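Local coordinates for DNA repair protein RecO (Deinococcus radiodurans, PDB 1U5K) that probably takes part in DNA repair and RecF-pathway recombination, and carries a zinc ion held by four cysteines, at residues D100-E105 with A144-Q149; L134-K139 with A200-P205; F221-V226 with S231-V236. One frame throughout, in Å; residues are numbered along the deposited sequence.

Interaction 1: residues D100-E105 with A144-Q149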
# COMPACT_ATOMS: atom_id res chain seq x y z
N ASP A 100 -2.95 -7.30 -10.82
CA ASP A 100 -1.67 -7.86 -10.40
C ASP A 100 -1.81 -8.63 -9.10
O ASP A 100 -1.13 -9.62 -8.91
CB ASP A 100 -0.62 -6.77 -10.19
CG ASP A 100 0.78 -7.34 -10.09
OD1 ASP A 100 1.18 -8.27 -10.81
OD2 ASP A 100 1.57 -6.90 -9.24
N ALA A 101 -2.70 -8.14 -8.24
CA ALA A 101 -2.92 -8.73 -6.94
C ALA A 101 -3.78 -9.98 -7.05
O ALA A 101 -3.61 -10.92 -6.27
CB ALA A 101 -3.57 -7.72 -6.05
N LEU A 102 -4.68 -9.99 -8.03
CA LEU A 102 -5.70 -11.03 -8.10
C LEU A 102 -5.14 -12.32 -8.69
O LEU A 102 -5.48 -13.41 -8.23
CB LEU A 102 -6.94 -10.54 -8.86
CG LEU A 102 -7.99 -11.59 -9.19
CD1 LEU A 102 -8.67 -12.01 -7.91
CD2 LEU A 102 -9.02 -11.07 -10.18
N PHE A 103 -4.30 -12.19 -9.70
CA PHE A 103 -3.73 -13.30 -10.43
C PHE A 103 -2.32 -13.60 -9.91
O PHE A 103 -1.42 -12.78 -10.01
CB PHE A 103 -3.64 -12.93 -11.91
CG PHE A 103 -4.98 -12.81 -12.58
CD1 PHE A 103 -5.66 -11.61 -12.59
CD2 PHE A 103 -5.57 -13.92 -13.17
CE1 PHE A 103 -6.91 -11.52 -13.20
CE2 PHE A 103 -6.82 -13.84 -13.78
CZ PHE A 103 -7.50 -12.64 -13.78
N GLN A 104 -2.14 -14.80 -9.36
CA GLN A 104 -0.81 -15.28 -8.98
C GLN A 104 -0.03 -15.73 -10.21
O GLN A 104 -0.61 -15.87 -11.29
CB GLN A 104 -0.93 -16.47 -8.02
CG GLN A 104 -1.82 -16.20 -6.83
CD GLN A 104 -1.47 -14.87 -6.18
OE1 GLN A 104 -2.22 -13.89 -6.31
NE2 GLN A 104 -0.33 -14.82 -5.51
N GLU A 105 1.27 -15.92 -10.03
CA GLU A 105 2.16 -16.29 -11.13
C GLU A 105 1.61 -17.55 -11.79
O GLU A 105 1.18 -18.46 -11.08
CB GLU A 105 3.58 -16.51 -10.63
N ALA A 144 -9.78 -16.03 -12.53
CA ALA A 144 -8.67 -16.13 -11.61
C ALA A 144 -8.89 -17.37 -10.75
O ALA A 144 -9.83 -18.13 -10.99
CB ALA A 144 -8.60 -14.83 -10.79
N GLY A 145 -8.03 -17.54 -9.75
CA GLY A 145 -7.99 -18.68 -8.84
C GLY A 145 -9.00 -18.76 -7.70
O GLY A 145 -9.23 -19.84 -7.14
N VAL A 146 -9.54 -17.61 -7.30
CA VAL A 146 -10.70 -17.56 -6.41
C VAL A 146 -11.92 -18.31 -6.94
O VAL A 146 -12.02 -18.55 -8.16
CB VAL A 146 -11.11 -16.10 -6.15
CG1 VAL A 146 -9.92 -15.31 -5.64
CG2 VAL A 146 -11.65 -15.46 -7.43
N ILE A 147 -12.82 -18.64 -6.01
CA ILE A 147 -14.08 -19.34 -6.27
C ILE A 147 -15.29 -18.54 -5.79
O ILE A 147 -15.66 -18.56 -4.61
CB ILE A 147 -14.11 -20.75 -5.65
CG1 ILE A 147 -12.92 -21.58 -6.14
CG2 ILE A 147 -15.46 -21.42 -5.91
CD1 ILE A 147 -13.29 -22.64 -7.17
N PRO A 148 -15.86 -17.78 -6.71
CA PRO A 148 -17.07 -17.02 -6.39
C PRO A 148 -18.19 -18.03 -6.06
O PRO A 148 -18.24 -19.14 -6.62
CB PRO A 148 -17.33 -16.23 -7.67
CG PRO A 148 -16.07 -16.31 -8.50
CD PRO A 148 -15.35 -17.53 -8.07
N GLN A 149 -19.05 -17.68 -5.11
CA GLN A 149 -20.10 -18.59 -4.67
C GLN A 149 -21.25 -17.78 -4.07
O GLN A 149 -21.15 -17.38 -2.92
CB GLN A 149 -19.56 -19.61 -3.67
CG GLN A 149 -20.40 -20.85 -3.44
CD GLN A 149 -21.60 -20.56 -2.55
OE1 GLN A 149 -21.51 -20.54 -1.31
NE2 GLN A 149 -22.72 -20.34 -3.19
O HOH W 1 -5.90 -16.05 -7.58

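Interaction 2: residues L134-K139 with A200-P205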
# COMPACT_ATOMS: atom_id res chain seq x y z
N LEU A 134 -15.82 -1.33 -11.52
CA LEU A 134 -16.63 -2.28 -10.78
C LEU A 134 -16.93 -3.52 -11.60
O LEU A 134 -16.69 -4.66 -11.18
CB LEU A 134 -17.93 -1.69 -10.23
CG LEU A 134 -17.79 -1.09 -8.84
CD1 LEU A 134 -19.04 -0.32 -8.51
CD2 LEU A 134 -17.41 -2.10 -7.74
N VAL A 135 -17.42 -3.30 -12.81
CA VAL A 135 -17.85 -4.38 -13.68
C VAL A 135 -16.68 -5.28 -14.06
O VAL A 135 -16.80 -6.50 -13.99
CB VAL A 135 -18.56 -3.83 -14.93
CG1 VAL A 135 -18.74 -4.91 -15.96
CG2 VAL A 135 -19.89 -3.26 -14.51
N MET A 136 -15.56 -4.67 -14.41
CA MET A 136 -14.40 -5.37 -14.94
C MET A 136 -13.68 -6.11 -13.81
O MET A 136 -13.25 -7.24 -13.98
CB MET A 136 -13.47 -4.37 -15.63
CG MET A 136 -14.12 -3.75 -16.88
SD MET A 136 -14.51 -4.97 -18.12
CE MET A 136 -13.04 -5.15 -18.83
N SER A 137 -13.59 -5.48 -12.65
CA SER A 137 -12.98 -6.14 -11.51
C SER A 137 -13.75 -7.41 -11.09
O SER A 137 -13.16 -8.49 -10.91
CB SER A 137 -12.63 -5.07 -10.46
OG SER A 137 -13.79 -4.78 -9.72
N TYR A 138 -15.08 -7.36 -11.06
CA TYR A 138 -15.89 -8.54 -10.76
C TYR A 138 -15.79 -9.60 -11.86
O TYR A 138 -15.64 -10.80 -11.59
CB TYR A 138 -17.35 -8.17 -10.47
CG TYR A 138 -17.67 -7.82 -9.05
CD1 TYR A 138 -17.41 -6.55 -8.57
CD2 TYR A 138 -18.22 -8.76 -8.16
CE1 TYR A 138 -17.69 -6.23 -7.25
CE2 TYR A 138 -18.54 -8.43 -6.86
CZ TYR A 138 -18.27 -7.16 -6.40
OH TYR A 138 -18.56 -6.76 -5.12
N LYS A 139 -15.79 -9.15 -13.11
CA LYS A 139 -15.60 -10.06 -14.22
C LYS A 139 -14.29 -10.82 -14.17
O LYS A 139 -14.25 -12.00 -14.46
CB LYS A 139 -15.74 -9.36 -15.57
CG LYS A 139 -15.95 -10.33 -16.72
CD LYS A 139 -17.39 -10.76 -16.93
CE LYS A 139 -17.48 -11.77 -18.07
NZ LYS A 139 -18.71 -12.59 -18.03
N ALA A 200 -23.54 -6.05 -21.39
CA ALA A 200 -24.79 -6.10 -20.64
C ALA A 200 -24.73 -5.36 -19.30
O ALA A 200 -25.62 -4.58 -18.99
CB ALA A 200 -25.21 -7.55 -20.42
N SER A 201 -23.67 -5.57 -18.52
CA SER A 201 -23.52 -4.87 -17.25
C SER A 201 -23.36 -3.35 -17.35
O SER A 201 -23.88 -2.62 -16.51
CB SER A 201 -22.36 -5.46 -16.46
OG SER A 201 -22.71 -6.74 -15.96
N PHE A 202 -22.64 -2.89 -18.36
CA PHE A 202 -22.46 -1.46 -18.60
C PHE A 202 -23.79 -0.74 -18.81
O PHE A 202 -23.91 0.46 -18.57
CB PHE A 202 -21.59 -1.17 -19.83
CG PHE A 202 -20.13 -1.48 -19.68
CD1 PHE A 202 -19.33 -1.45 -20.81
CD2 PHE A 202 -19.54 -1.81 -18.47
CE1 PHE A 202 -17.97 -1.74 -20.75
CE2 PHE A 202 -18.19 -2.10 -18.40
CZ PHE A 202 -17.39 -2.05 -19.52
N GLU A 203 -24.78 -1.48 -19.29
CA GLU A 203 -26.10 -0.92 -19.56
C GLU A 203 -26.95 -0.84 -18.30
O GLU A 203 -27.91 -0.08 -18.23
CB GLU A 203 -26.76 -1.68 -20.72
CG GLU A 203 -27.84 -2.66 -20.25
CD GLU A 203 -27.92 -3.96 -21.03
OE1 GLU A 203 -27.67 -3.97 -22.27
OE2 GLU A 203 -28.26 -4.98 -20.37
N GLN A 204 -26.57 -1.58 -17.25
CA GLN A 204 -27.32 -1.54 -16.00
C GLN A 204 -26.53 -1.02 -14.80
O GLN A 204 -26.38 -1.77 -13.83
CB GLN A 204 -27.81 -2.95 -15.65
CG GLN A 204 -28.42 -3.73 -16.79
CD GLN A 204 -29.66 -4.52 -16.40
OE1 GLN A 204 -30.13 -4.44 -15.26
NE2 GLN A 204 -30.20 -5.28 -17.35
N PRO A 205 -26.08 0.22 -14.82
CA PRO A 205 -25.29 0.71 -13.68
C PRO A 205 -26.06 0.70 -12.36
O PRO A 205 -27.26 0.94 -12.33
CB PRO A 205 -24.92 2.15 -14.08
CG PRO A 205 -25.93 2.54 -15.12
CD PRO A 205 -26.28 1.27 -15.83

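Interaction 3: residues F221-V226 with S231-V236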
# COMPACT_ATOMS: atom_id res chain seq x y z
N PHE A 221 -13.86 -10.28 -0.09
CA PHE A 221 -13.75 -11.52 -0.83
C PHE A 221 -12.32 -11.76 -1.33
O PHE A 221 -11.78 -12.84 -1.10
CB PHE A 221 -14.74 -11.54 -2.00
CG PHE A 221 -14.71 -12.79 -2.81
CD1 PHE A 221 -15.22 -13.98 -2.32
CD2 PHE A 221 -14.14 -12.81 -4.06
CE1 PHE A 221 -15.22 -15.14 -3.08
CE2 PHE A 221 -14.11 -13.97 -4.82
CZ PHE A 221 -14.65 -15.13 -4.33
N VAL A 222 -11.73 -10.78 -2.01
CA VAL A 222 -10.41 -10.96 -2.61
C VAL A 222 -9.33 -11.20 -1.54
O VAL A 222 -8.48 -12.06 -1.68
CB VAL A 222 -10.05 -9.84 -3.60
CG1 VAL A 222 -8.58 -9.92 -4.00
CG2 VAL A 222 -10.92 -9.89 -4.84
N THR A 223 -9.38 -10.42 -0.47
CA THR A 223 -8.45 -10.49 0.64
C THR A 223 -8.60 -11.81 1.38
O THR A 223 -7.59 -12.36 1.80
CB THR A 223 -8.68 -9.30 1.59
OG1 THR A 223 -8.25 -8.09 0.95
CG2 THR A 223 -7.69 -9.37 2.76
N VAL A 224 -9.81 -12.35 1.54
CA VAL A 224 -9.95 -13.66 2.17
C VAL A 224 -9.49 -14.77 1.23
O VAL A 224 -8.84 -15.71 1.68
CB VAL A 224 -11.38 -13.90 2.67
CG1 VAL A 224 -11.59 -15.37 3.09
CG2 VAL A 224 -11.67 -12.94 3.80
N GLN A 225 -9.78 -14.69 -0.06
CA GLN A 225 -9.53 -15.77 -0.99
C GLN A 225 -8.08 -15.82 -1.48
O GLN A 225 -7.57 -16.90 -1.76
CB GLN A 225 -10.43 -15.65 -2.22
CG GLN A 225 -11.93 -15.84 -2.00
CD GLN A 225 -12.33 -17.30 -2.06
OE1 GLN A 225 -12.01 -17.98 -3.04
NE2 GLN A 225 -13.02 -17.77 -1.02
N VAL A 226 -7.44 -14.66 -1.61
CA VAL A 226 -6.14 -14.59 -2.28
C VAL A 226 -5.13 -14.12 -1.26
O VAL A 226 -5.38 -13.13 -0.59
CB VAL A 226 -6.12 -13.60 -3.45
CG1 VAL A 226 -4.75 -13.49 -4.09
CG2 VAL A 226 -7.13 -14.00 -4.48
N SER A 231 -2.53 -4.09 -1.40
CA SER A 231 -2.29 -2.65 -1.49
C SER A 231 -3.16 -1.93 -2.51
O SER A 231 -3.31 -0.71 -2.52
CB SER A 231 -0.79 -2.41 -1.71
OG SER A 231 -0.31 -2.99 -2.91
N TRP A 232 -3.70 -2.66 -3.46
CA TRP A 232 -4.62 -2.09 -4.43
C TRP A 232 -5.83 -1.46 -3.77
O TRP A 232 -6.49 -0.60 -4.36
CB TRP A 232 -5.07 -3.16 -5.42
CG TRP A 232 -5.86 -4.27 -4.84
CD1 TRP A 232 -5.37 -5.45 -4.38
CD2 TRP A 232 -7.28 -4.31 -4.65
NE1 TRP A 232 -6.40 -6.22 -3.88
CE2 TRP A 232 -7.58 -5.55 -4.05
CE3 TRP A 232 -8.33 -3.44 -4.92
CZ2 TRP A 232 -8.89 -5.94 -3.75
CZ3 TRP A 232 -9.64 -3.82 -4.61
CH2 TRP A 232 -9.90 -5.05 -4.00
N ARG A 233 -6.13 -1.84 -2.53
CA ARG A 233 -7.21 -1.22 -1.79
C ARG A 233 -7.01 0.26 -1.44
O ARG A 233 -7.99 0.96 -1.24
CB ARG A 233 -7.50 -1.99 -0.52
CG ARG A 233 -8.10 -3.35 -0.81
CD ARG A 233 -7.46 -4.43 -0.02
NE ARG A 233 -7.79 -4.38 1.37
CZ ARG A 233 -6.95 -4.54 2.39
NH1 ARG A 233 -5.64 -4.70 2.25
NH2 ARG A 233 -7.45 -4.51 3.61
N GLN A 234 -5.78 0.75 -1.51
CA GLN A 234 -5.48 2.17 -1.48
C GLN A 234 -6.19 2.97 -2.58
O GLN A 234 -6.45 4.17 -2.46
CB GLN A 234 -3.97 2.34 -1.62
CG GLN A 234 -3.16 1.83 -0.46
CD GLN A 234 -3.63 2.47 0.84
OE1 GLN A 234 -3.53 3.69 1.01
NE2 GLN A 234 -4.21 1.68 1.71
N LEU A 235 -6.51 2.30 -3.69
CA LEU A 235 -7.12 2.96 -4.82
C LEU A 235 -8.64 2.82 -4.96
O LEU A 235 -9.22 3.38 -5.89
CB LEU A 235 -6.43 2.51 -6.10
CG LEU A 235 -4.92 2.69 -6.09
CD1 LEU A 235 -4.31 2.08 -7.33
CD2 LEU A 235 -4.48 4.14 -5.88
N VAL A 236 -9.29 2.09 -4.06
CA VAL A 236 -10.74 1.96 -4.13
C VAL A 236 -11.36 3.30 -3.76
O VAL A 236 -10.83 3.96 -2.87
CB VAL A 236 -11.19 0.82 -3.19
CG1 VAL A 236 -12.70 0.75 -3.09
CG2 VAL A 236 -10.66 -0.50 -3.70

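Interaction 1: residues D100-E105 with A144-Q149
The methyl of Ala144 packs against Phe103 and Leu102 together where helix 86-102 runs out. Its CB lies over one face of the Phe103 ring, 4.0 Å from the ring centroid and 25° off the normal, a CH-pi contact displaced toward the rim, with CE2 the nearest ring carbon at 3.6 Å. Leu102 meets the same methyl with its branch point, CG to Ala144 CB 3.7 Å, and both of its delta carbons also come within about 4 Å. Beyond it, the Leu102 and Val146 side chains cross at about a right angle, Leu102 CD1 lying 4.2 Å from Val146 CG1. The contact belongs to the helical C-terminal part of RecO, where the end of one helix meets the loop that leaves helix 129-141 and runs on toward the zinc-binding region. Leu102 has its CG anti to the backbone N (chi1 171°), and this carries the branched end across to the loop. Water bridges the backbones as well, donating to Leu102 O at 2.8 Å and accepting a weak bond from Gly145 N. Farther out, Phe108 meets the Phe103 ring edge-to-face, Leu140 packs on both Leu102 and Phe103, and Lys33 binds Phe103 O from the N-terminal, OB-type part of the chain.

Interaction 2: residues L134-K139 with A200-P205
Val135 and Ser201 have the nearest CA atoms of the two segments, 6.7 Å apart. Residues 134-139 are an inner portion of helix 129-141, with regular bonds such as Lys139 N to Val135 O. Residues 200-205 run from the short helix 198-203 into a turn toward Pro205; there Gln204 N still bonds to Ser201 O at 3.0 Å. Val135 points toward the other segment and straddles the CB of Ser201 with both methyls, CG1 at 3.7 Å and CG2 at 3.8 Å. The same CG1 also touches Phe202, whose CE2 lies 3.8 Å away, so one methyl serves two neighbours. Phe202 reaches in from the flank: its CG is anti to the carbonyl carbon (chi1 -72°), which extends the ring back toward helix 129-141, where it lies obliquely against the valine. Farther along the ring, Phe202 CZ comes to 4.3 Å from Met136 SD, a looser contact that also meets the ring at a slant. Outside the pair, Trp131 donates its NE1 to Ser201 O, tying the short helix to the longer one, while Val198 packs on Val135 and Met136, and helix 110-125 lies against Met136. This is apolar helix-to-helix packing within the helical bundle of the RecO C-terminal region, joining the long helix 129-141 to the short helix that precedes helix 211-225.

Interaction 3: residues F221-V226 with S231-V236
Val222 and Trp232 approach each other at a slant, with the indole reaching out to the valine through CZ2, the benzo carbon next to the fusion atom on the NE1 side. Trp232 CZ2 lies 4.0 Å from Val222 CG1 and 4.1 Å from Val222 CB, and the methyl lies neither squarely over the ring nor at its rim. Trp232 has its CG between the backbone N and the carbonyl carbon (chi1 65°), a torsion that directs the indole across to helix 211-225. The position of the ring is fixed by its NE1 hydrogen bond to His230 ND1 and by Phe98, which it meets edge-to-face. Next to this apolar pair, Thr223 and Arg233 cross at about a right angle. The threonine hydroxyl sits over one face of the guanidinium, near its rim, with Thr223 OG1 3.8 Å from Arg233 NE; the pair is in van der Waals contact, and each polar end is hydrogen-bonded to another residue, Thr223 OG1 to Glu219 O and Arg233 NH1 to His230 O. Arg233 CG lies 3.8 Å above the Trp232 ring, over its centre; the bends at chi2 and chi3 beyond it turn the guanidinium to the threonine. Tyr89 of the second subunit packs on Arg233. The chain reverses after helix 211-225, and the 3-10 segment 231-235 packs back against it, laying Trp232 between that helix and helix 86-102 in the C-terminal helical bundle.

Interactions 1 and 3 share a boundary, their centres 11 Å apart. Ile147 N probably donates to Gln225 OE1 at 3.2 Å, and Val146 packs against Val226, so the loop 144-149 rests on the end of helix 211-225. Ala101 also touches Trp232, which makes helix 86-102 a common neighbour of both. Interaction 2 stands apart, its centre about 18 Å from each of the others and its nearest atoms about 5 Å from interaction 1 and 7 Å from interaction 3; helix 129-141 leads from it to the loop of interaction 1. All three lie away from the zinc ion held by Cys153, Cys156, Cys173 and Cys176.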